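THUMP domain-containing protein (Pyrococcus horikoshii, PDB 1VBK) is of uncharacterised function but, as a ThiI-like protein with a THUMP domain, probably binds RNA and ATP. Local coordinates at residues E189-R201 / P289-K302. Numbering follows the deposited sequence.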
ATOM      1  N   GLU A 189       8.620  25.195   2.328  1.00 33.89           N
ATOM      2  CA  GLU A 189       7.581  25.534   1.364  1.00 34.07           C
ATOM      3  C   GLU A 189       7.603  24.638   0.130  1.00 31.29           C
ATOM      4  O   GLU A 189       6.553  24.245  -0.372  1.00 30.49           O
ATOM      5  CB  GLU A 189       7.714  27.004   0.944  1.00 37.76           C
ATOM      6  CG  GLU A 189       7.597  27.983   2.107  1.00 43.62           C
ATOM      7  CD  GLU A 189       7.706  29.437   1.673  1.00 48.34           C
ATOM      8  OE1 GLU A 189       8.748  29.811   1.092  1.00 50.37           O
ATOM      9  OE2 GLU A 189       6.749  30.206   1.915  1.00 50.49           O
ATOM     10  N   LEU A 190       8.800  24.315  -0.349  1.00 29.10           N
ATOM     11  CA  LEU A 190       8.957  23.463  -1.525  1.00 28.59           C
ATOM     12  C   LEU A 190       8.421  22.053  -1.296  1.00 26.82           C
ATOM     13  O   LEU A 190       7.749  21.490  -2.163  1.00 25.81           O
ATOM     14  CB  LEU A 190      10.431  23.379  -1.924  1.00 30.79           C
ATOM     15  CG  LEU A 190      11.053  24.639  -2.526  1.00 33.33           C
ATOM     16  CD1 LEU A 190      12.542  24.428  -2.739  1.00 34.12           C
ATOM     17  CD2 LEU A 190      10.364  24.962  -3.840  1.00 33.26           C
ATOM     18  N   SER A 191       8.730  21.477  -0.140  1.00 26.08           N
ATOM     19  CA  SER A 191       8.256  20.134   0.170  1.00 25.08           C
ATOM     20  C   SER A 191       6.741  20.169   0.384  1.00 24.67           C
ATOM     21  O   SER A 191       6.048  19.180   0.141  1.00 24.77           O
ATOM     22  CB  SER A 191       8.972  19.576   1.412  1.00 23.42           C
ATOM     23  OG  SER A 191       8.878  20.453   2.520  1.00 23.82           O
ATOM     24  N   ALA A 192       6.229  21.317   0.821  1.00 23.84           N
ATOM     25  CA  ALA A 192       4.793  21.469   1.045  1.00 22.88           C
ATOM     26  C   ALA A 192       4.075  21.457  -0.296  1.00 23.74           C
ATOM     27  O   ALA A 192       3.003  20.861  -0.427  1.00 23.41           O
ATOM     28  CB  ALA A 192       4.505  22.769   1.787  1.00 24.08           C
ATOM     29  N   LEU A 193       4.675  22.114  -1.289  1.00 23.63           N
ATOM     30  CA  LEU A 193       4.116  22.177  -2.637  1.00 24.79           C
ATOM     31  C   LEU A 193       4.183  20.793  -3.272  1.00 24.21           C
ATOM     32  O   LEU A 193       3.291  20.397  -4.026  1.00 23.36           O
ATOM     33  CB  LEU A 193       4.899  23.177  -3.496  1.00 24.94           C
ATOM     34  CG  LEU A 193       4.461  23.299  -4.959  1.00 26.66           C
ATOM     35  CD1 LEU A 193       2.994  23.718  -5.038  1.00 27.73           C
ATOM     36  CD2 LEU A 193       5.342  24.312  -5.669  1.00 28.71           C
ATOM     37  N   ALA A 194       5.248  20.061  -2.960  1.00 23.73           N
ATOM     38  CA  ALA A 194       5.426  18.711  -3.477  1.00 22.43           C
ATOM     39  C   ALA A 194       4.267  17.848  -2.978  1.00 21.58           C
ATOM     40  O   ALA A 194       3.689  17.068  -3.732  1.00 20.05           O
ATOM     41  CB  ALA A 194       6.756  18.140  -2.989  1.00 22.66           C
ATOM     42  N   ILE A 195       3.937  17.995  -1.700  1.00 20.60           N
ATOM     43  CA  ILE A 195       2.841  17.239  -1.099  1.00 21.88           C
ATOM     44  C   ILE A 195       1.510  17.638  -1.719  1.00 21.79           C
ATOM     45  O   ILE A 195       0.677  16.789  -2.024  1.00 20.01           O
ATOM     46  CB  ILE A 195       2.798  17.461   0.426  1.00 21.91           C
ATOM     47  CG1 ILE A 195       4.022  16.789   1.061  1.00 23.89           C
ATOM     48  CG2 ILE A 195       1.495  16.907   1.005  1.00 22.58           C
ATOM     49  CD1 ILE A 195       4.188  17.041   2.542  1.00 26.29           C
ATOM     50  N   PHE A 196       1.318  18.938  -1.919  1.00 22.12           N
ATOM     51  CA  PHE A 196       0.087  19.433  -2.519  1.00 22.84           C
ATOM     52  C   PHE A 196      -0.118  18.802  -3.899  1.00 22.30           C
ATOM     53  O   PHE A 196      -1.210  18.335  -4.220  1.00 23.28           O
ATOM     54  CB  PHE A 196       0.139  20.967  -2.621  1.00 22.08           C
ATOM     55  CG  PHE A 196      -1.068  21.581  -3.281  1.00 21.30           C
ATOM     56  CD1 PHE A 196      -1.189  21.597  -4.668  1.00 20.97           C
ATOM     57  CD2 PHE A 196      -2.089  22.133  -2.515  1.00 21.39           C
ATOM     58  CE1 PHE A 196      -2.311  22.154  -5.284  1.00 20.52           C
ATOM     59  CE2 PHE A 196      -3.218  22.694  -3.119  1.00 22.36           C
ATOM     60  CZ  PHE A 196      -3.327  22.703  -4.510  1.00 21.64           C
ATOM     61  N   LEU A 197       0.941  18.774  -4.705  1.00 22.61           N
ATOM     62  CA  LEU A 197       0.866  18.207  -6.048  1.00 22.81           C
ATOM     63  C   LEU A 197       0.509  16.720  -6.056  1.00 23.13           C
ATOM     64  O   LEU A 197      -0.205  16.253  -6.943  1.00 22.10           O
ATOM     65  CB  LEU A 197       2.191  18.425  -6.782  1.00 23.41           C
ATOM     66  CG  LEU A 197       2.556  19.887  -7.066  1.00 25.31           C
ATOM     67  CD1 LEU A 197       3.991  19.979  -7.567  1.00 24.88           C
ATOM     68  CD2 LEU A 197       1.588  20.465  -8.087  1.00 25.38           C
ATOM     69  N   MET A 198       0.997  15.977  -5.069  1.00 21.81           N
ATOM     70  CA  MET A 198       0.705  14.547  -4.997  1.00 21.02           C
ATOM     71  C   MET A 198      -0.719  14.278  -4.506  1.00 20.74           C
ATOM     72  O   MET A 198      -1.366  13.332  -4.957  1.00 20.06           O
ATOM     73  CB  MET A 198       1.722  13.846  -4.098  1.00 20.92           C
ATOM     74  CG  MET A 198       3.136  13.845  -4.655  1.00 22.59           C
ATOM     75  SD  MET A 198       3.221  13.083  -6.287  1.00 25.73           S
ATOM     76  CE  MET A 198       2.967  11.360  -5.870  1.00 27.61           C
ATOM     77  N   MET A 199      -1.210  15.098  -3.583  1.00 20.78           N
ATOM     78  CA  MET A 199      -2.575  14.920  -3.108  1.00 22.43           C
ATOM     79  C   MET A 199      -3.516  15.139  -4.300  1.00 22.39           C
ATOM     80  O   MET A 199      -4.514  14.430  -4.463  1.00 21.27           O
ATOM     81  CB  MET A 199      -2.901  15.914  -1.993  1.00 22.98           C
ATOM     82  CG  MET A 199      -2.206  15.608  -0.676  1.00 26.69           C
ATOM     83  SD  MET A 199      -2.814  16.624   0.687  1.00 35.09           S
ATOM     84  CE  MET A 199      -1.761  18.044   0.519  1.00 31.37           C
ATOM     85  N   LYS A 200      -3.171  16.112  -5.138  1.00 21.40           N
ATOM     86  CA  LYS A 200      -3.958  16.438  -6.325  1.00 21.42           C
ATOM     87  C   LYS A 200      -4.027  15.242  -7.273  1.00 21.33           C
ATOM     88  O   LYS A 200      -4.970  15.110  -8.053  1.00 22.08           O
ATOM     89  CB  LYS A 200      -3.344  17.647  -7.042  1.00 22.64           C
ATOM     90  CG  LYS A 200      -4.078  18.097  -8.311  1.00 26.95           C
ATOM     91  CD  LYS A 200      -3.411  19.348  -8.900  1.00 29.26           C
ATOM     92  CE  LYS A 200      -4.045  19.779 -10.214  1.00 31.03           C
ATOM     93  NZ  LYS A 200      -3.880  18.756 -11.284  1.00 33.83           N
ATOM     94  N   ARG A 201      -3.022  14.374  -7.208  1.00 21.25           N
ATOM     95  CA  ARG A 201      -2.989  13.183  -8.051  1.00 22.56           C
ATOM     96  C   ARG A 201      -3.697  12.020  -7.345  1.00 22.44           C
ATOM     97  O   ARG A 201      -3.500  10.850  -7.681  1.00 24.84           O
ATOM     98  CB  ARG A 201      -1.536  12.815  -8.385  1.00 24.06           C
ATOM     99  CG  ARG A 201      -0.814  13.879  -9.212  1.00 27.11           C
ATOM    100  CD  ARG A 201       0.675  13.573  -9.354  1.00 28.84           C
ATOM    101  NE  ARG A 201       0.936  12.343 -10.100  1.00 32.91           N
ATOM    102  CZ  ARG A 201       0.909  12.248 -11.428  1.00 34.54           C
ATOM    103  NH1 ARG A 201       0.632  13.311 -12.170  1.00 35.03           N
ATOM    104  NH2 ARG A 201       1.170  11.089 -12.017  1.00 34.99           N
ATOM    105  N   PRO A 289       8.014  15.216  -7.083  1.00 25.71           N
ATOM    106  CA  PRO A 289       7.103  15.990  -7.929  1.00 26.14           C
ATOM    107  C   PRO A 289       7.721  17.208  -8.615  1.00 26.62           C
ATOM    108  O   PRO A 289       7.443  17.474  -9.784  1.00 27.70           O
ATOM    109  CB  PRO A 289       5.992  16.392  -6.960  1.00 26.79           C
ATOM    110  CG  PRO A 289       5.986  15.281  -5.970  1.00 26.93           C
ATOM    111  CD  PRO A 289       7.459  15.060  -5.728  1.00 25.23           C
ATOM    112  N   LEU A 290       8.558  17.942  -7.889  1.00 27.38           N
ATOM    113  CA  LEU A 290       9.176  19.146  -8.434  1.00 29.91           C
ATOM    114  C   LEU A 290      10.209  18.869  -9.519  1.00 32.05           C
ATOM    115  O   LEU A 290      10.654  19.787 -10.210  1.00 32.48           O
ATOM    116  CB  LEU A 290       9.798  19.970  -7.303  1.00 28.99           C
ATOM    117  CG  LEU A 290       8.819  20.338  -6.175  1.00 29.18           C
ATOM    118  CD1 LEU A 290       9.523  21.183  -5.127  1.00 27.51           C
ATOM    119  CD2 LEU A 290       7.630  21.088  -6.751  1.00 31.28           C
ATOM    120  N   ILE A 291      10.586  17.604  -9.673  1.00 32.64           N
ATOM    121  CA  ILE A 291      11.550  17.216 -10.693  1.00 32.54           C
ATOM    122  C   ILE A 291      10.848  16.463 -11.821  1.00 33.54           C
ATOM    123  O   ILE A 291      11.142  16.678 -12.999  1.00 32.91           O
ATOM    124  CB  ILE A 291      12.661  16.305 -10.109  1.00 33.46           C
ATOM    125  CG1 ILE A 291      13.504  17.088  -9.099  1.00 34.64           C
ATOM    126  CG2 ILE A 291      13.541  15.763 -11.230  1.00 33.30           C
ATOM    127  CD1 ILE A 291      14.592  16.259  -8.428  1.00 35.19           C
ATOM    128  N   ALA A 292       9.908  15.593 -11.455  1.00 32.67           N
ATOM    129  CA  ALA A 292       9.182  14.781 -12.429  1.00 33.33           C
ATOM    130  C   ALA A 292       8.061  15.488 -13.187  1.00 34.44           C
ATOM    131  O   ALA A 292       7.801  15.167 -14.347  1.00 35.63           O
ATOM    132  CB  ALA A 292       8.630  13.532 -11.748  1.00 31.21           C
ATOM    133  N   LEU A 293       7.390  16.438 -12.543  1.00 34.43           N
ATOM    134  CA  LEU A 293       6.293  17.147 -13.201  1.00 36.06           C
ATOM    135  C   LEU A 293       6.785  18.334 -14.039  1.00 37.15           C
ATOM    136  O   LEU A 293       7.767  18.990 -13.688  1.00 36.11           O
ATOM    137  CB  LEU A 293       5.268  17.609 -12.157  1.00 33.84           C
ATOM    138  CG  LEU A 293       4.687  16.495 -11.268  1.00 34.26           C
ATOM    139  CD1 LEU A 293       3.645  17.071 -10.320  1.00 32.47           C
ATOM    140  CD2 LEU A 293       4.066  15.408 -12.133  1.00 35.37           C
ATOM    141  N   PRO A 294       6.108  18.612 -15.168  1.00 38.95           N
ATOM    142  CA  PRO A 294       6.450  19.710 -16.081  1.00 40.61           C
ATOM    143  C   PRO A 294       6.608  21.070 -15.406  1.00 41.78           C
ATOM    144  O   PRO A 294       5.961  21.359 -14.400  1.00 42.67           O
ATOM    145  CB  PRO A 294       5.298  19.697 -17.083  1.00 41.31           C
ATOM    146  CG  PRO A 294       4.924  18.248 -17.136  1.00 41.60           C
ATOM    147  CD  PRO A 294       4.935  17.871 -15.669  1.00 39.30           C
ATOM    148  N   GLU A 295       7.466  21.909 -15.981  1.00 42.52           N
ATOM    149  CA  GLU A 295       7.727  23.238 -15.443  1.00 42.96           C
ATOM    150  C   GLU A 295       6.518  24.168 -15.564  1.00 41.73           C
ATOM    151  O   GLU A 295       6.119  24.801 -14.588  1.00 40.74           O
ATOM    152  CB  GLU A 295       8.926  23.868 -16.161  1.00 45.83           C
ATOM    153  CG  GLU A 295      10.209  23.051 -16.094  1.00 50.27           C
ATOM    154  CD  GLU A 295      10.058  21.666 -16.700  1.00 53.19           C
ATOM    155  OE1 GLU A 295       9.555  21.562 -17.841  1.00 55.67           O
ATOM    156  OE2 GLU A 295      10.445  20.679 -16.035  1.00 55.13           O
ATOM    157  N   GLU A 296       5.943  24.254 -16.760  1.00 41.72           N
ATOM    158  CA  GLU A 296       4.786  25.122 -16.984  1.00 42.33           C
ATOM    159  C   GLU A 296       3.600  24.733 -16.107  1.00 41.54           C
ATOM    160  O   GLU A 296       2.846  25.592 -15.651  1.00 41.81           O
ATOM    161  CB  GLU A 296       4.371  25.091 -18.456  1.00 44.17           C
ATOM    162  CG  GLU A 296       5.402  25.694 -19.400  1.00 47.36           C
ATOM    163  CD  GLU A 296       5.802  27.102 -19.000  1.00 48.99           C
ATOM    164  OE1 GLU A 296       4.900  27.950 -18.822  1.00 48.63           O
ATOM    165  OE2 GLU A 296       7.019  27.360 -18.869  1.00 50.32           O
ATOM    166  N   TYR A 297       3.437  23.435 -15.874  1.00 40.08           N
ATOM    167  CA  TYR A 297       2.347  22.951 -15.038  1.00 38.05           C
ATOM    168  C   TYR A 297       2.531  23.429 -13.604  1.00 36.66           C
ATOM    169  O   TYR A 297       1.613  23.979 -12.995  1.00 36.34           O
ATOM    170  CB  TYR A 297       2.298  21.422 -15.052  1.00 37.15           C
ATOM    171  CG  TYR A 297       1.402  20.845 -13.978  1.00 37.75           C
ATOM    172  CD1 TYR A 297       0.024  21.081 -13.987  1.00 37.38           C
ATOM    173  CD2 TYR A 297       1.933  20.080 -12.938  1.00 36.68           C
ATOM    174  CE1 TYR A 297      -0.801  20.568 -12.983  1.00 37.29           C
ATOM    175  CE2 TYR A 297       1.119  19.564 -11.933  1.00 36.43           C
ATOM    176  CZ  TYR A 297      -0.244  19.812 -11.960  1.00 36.36           C
ATOM    177  OH  TYR A 297      -1.046  19.303 -10.968  1.00 35.05           O
ATOM    178  N   ILE A 298       3.725  23.212 -13.063  1.00 36.30           N
ATOM    179  CA  ILE A 298       4.014  23.621 -11.696  1.00 35.29           C
ATOM    180  C   ILE A 298       3.782  25.118 -11.514  1.00 35.48           C
ATOM    181  O   ILE A 298       3.262  25.553 -10.484  1.00 34.92           O
ATOM    182  CB  ILE A 298       5.469  23.270 -11.306  1.00 35.68           C
ATOM    183  CG1 ILE A 298       5.658  21.747 -11.346  1.00 37.05           C
ATOM    184  CG2 ILE A 298       5.785  23.818  -9.918  1.00 35.14           C
ATOM    185  CD1 ILE A 298       7.057  21.280 -10.983  1.00 37.40           C
ATOM    186  N   LYS A 299       4.167  25.902 -12.515  1.00 35.19           N
ATOM    187  CA  LYS A 299       3.985  27.351 -12.459  1.00 36.19           C
ATOM    188  C   LYS A 299       2.495  27.681 -12.379  1.00 34.30           C
ATOM    189  O   LYS A 299       2.081  28.544 -11.606  1.00 34.64           O
ATOM    190  CB  LYS A 299       4.586  28.015 -13.703  1.00 38.14           C
ATOM    191  CG  LYS A 299       6.051  27.684 -13.955  1.00 41.92           C
ATOM    192  CD  LYS A 299       6.956  28.198 -12.847  1.00 44.62           C
ATOM    193  CE  LYS A 299       6.974  29.717 -12.800  1.00 46.14           C
ATOM    194  NZ  LYS A 299       7.915  30.217 -11.759  1.00 48.31           N
ATOM    195  N   SER A 300       1.689  26.986 -13.178  1.00 34.95           N
ATOM    196  CA  SER A 300       0.249  27.224 -13.188  1.00 33.58           C
ATOM    197  C   SER A 300      -0.338  26.967 -11.801  1.00 33.06           C
ATOM    198  O   SER A 300      -1.171  27.733 -11.319  1.00 32.39           O
ATOM    199  CB  SER A 300      -0.438  26.328 -14.222  1.00 34.73           C
ATOM    200  OG  SER A 300      -0.440  24.969 -13.814  1.00 34.86           O
ATOM    201  N   VAL A 301       0.102  25.889 -11.157  1.00 32.35           N
ATOM    202  CA  VAL A 301      -0.387  25.567  -9.822  1.00 30.70           C
ATOM    203  C   VAL A 301       0.001  26.669  -8.851  1.00 31.30           C
ATOM    204  O   VAL A 301      -0.835  27.169  -8.099  1.00 31.49           O
ATOM    205  CB  VAL A 301       0.191  24.232  -9.313  1.00 29.55           C
ATOM    206  CG1 VAL A 301      -0.248  23.992  -7.871  1.00 26.35           C
ATOM    207  CG2 VAL A 301      -0.280  23.096 -10.207  1.00 25.41           C
ATOM    208  N   LYS A 302       1.273  27.052  -8.873  1.00 32.06           N
ATOM    209  CA  LYS A 302       1.760  28.106  -7.993  1.00 34.93           C
ATOM    210  C   LYS A 302       0.968  29.392  -8.233  1.00 35.14           C
ATOM    211  O   LYS A 302       0.583  30.085  -7.290  1.00 34.66           O
ATOM    212  CB  LYS A 302       3.253  28.353  -8.247  1.00 35.72           C
ATOM    213  CG  LYS A 302       4.121  27.116  -8.046  1.00 37.85           C
ATOM    214  CD  LYS A 302       5.576  27.369  -8.421  1.00 40.09           C
ATOM    215  CE  LYS A 302       6.235  28.357  -7.478  1.00 41.36           C
ATOM    216  NZ  LYS A 302       7.660  28.588  -7.849  1.00 44.30           N
TER
HETATM  217  O   HOH W   1       0.078  17.370  -9.571  1.00 34.82           O
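Leu193, Leu197 and Leu290 interlock as knobs into holes where helix 189-200 packs against the C-terminal end of the chain, in the ThiI-like domain with its five-stranded parallel sheet of HUP type. Helix 189-200 follows strand 181-185, and the short helix 289-292 follows the edge strand 286-287; the 295-302 part of helix 295-305 runs at 99° to helix 189-200. Leu197 is the busiest knob, its two methyls working in different directions. Leu197 CD1 lies 3.9 Å from Leu290 CD2 and also meets Leu293 CD1, whereas Leu197 CD2 reaches Val301 CG2 and the CE2 corner of the Tyr297 ring. One turn earlier, Leu193 sends CD2 to Lys302 CG at 3.9 Å, the lysine's aliphatic stem crossing it nearly at a right angle. Leu290 splits its methyls, CD2 touching both Leu193 and Leu197 and CD1 lying against the backbone O of Leu190. At the C-terminal end of helix 189-200 the contact turns polar, around Tyr297 OH. With CG anti to the backbone N (chi1 167°), the tyrosine ring slides past Leu197 in the opposite direction, Val301 CG2 resting over one face near the rim. Lys200 bends at its last torsion to place NZ at the ring edge, donating to Tyr297 OH at 2.9 Å. In the ring plane, a water 2.6 Å from Tyr297 OH donates to Leu197 O. Replacing Tyr297 with a phenylalanine would probably leave the Lys200 ammonium without this partner and break the water bridge to helix 189-200. At the sheet side, Pro289 and Met198 both touch Ile260 of strand 258-260, and they pack tightly together, Pro289 CG 3.5 Å from Met198 CG.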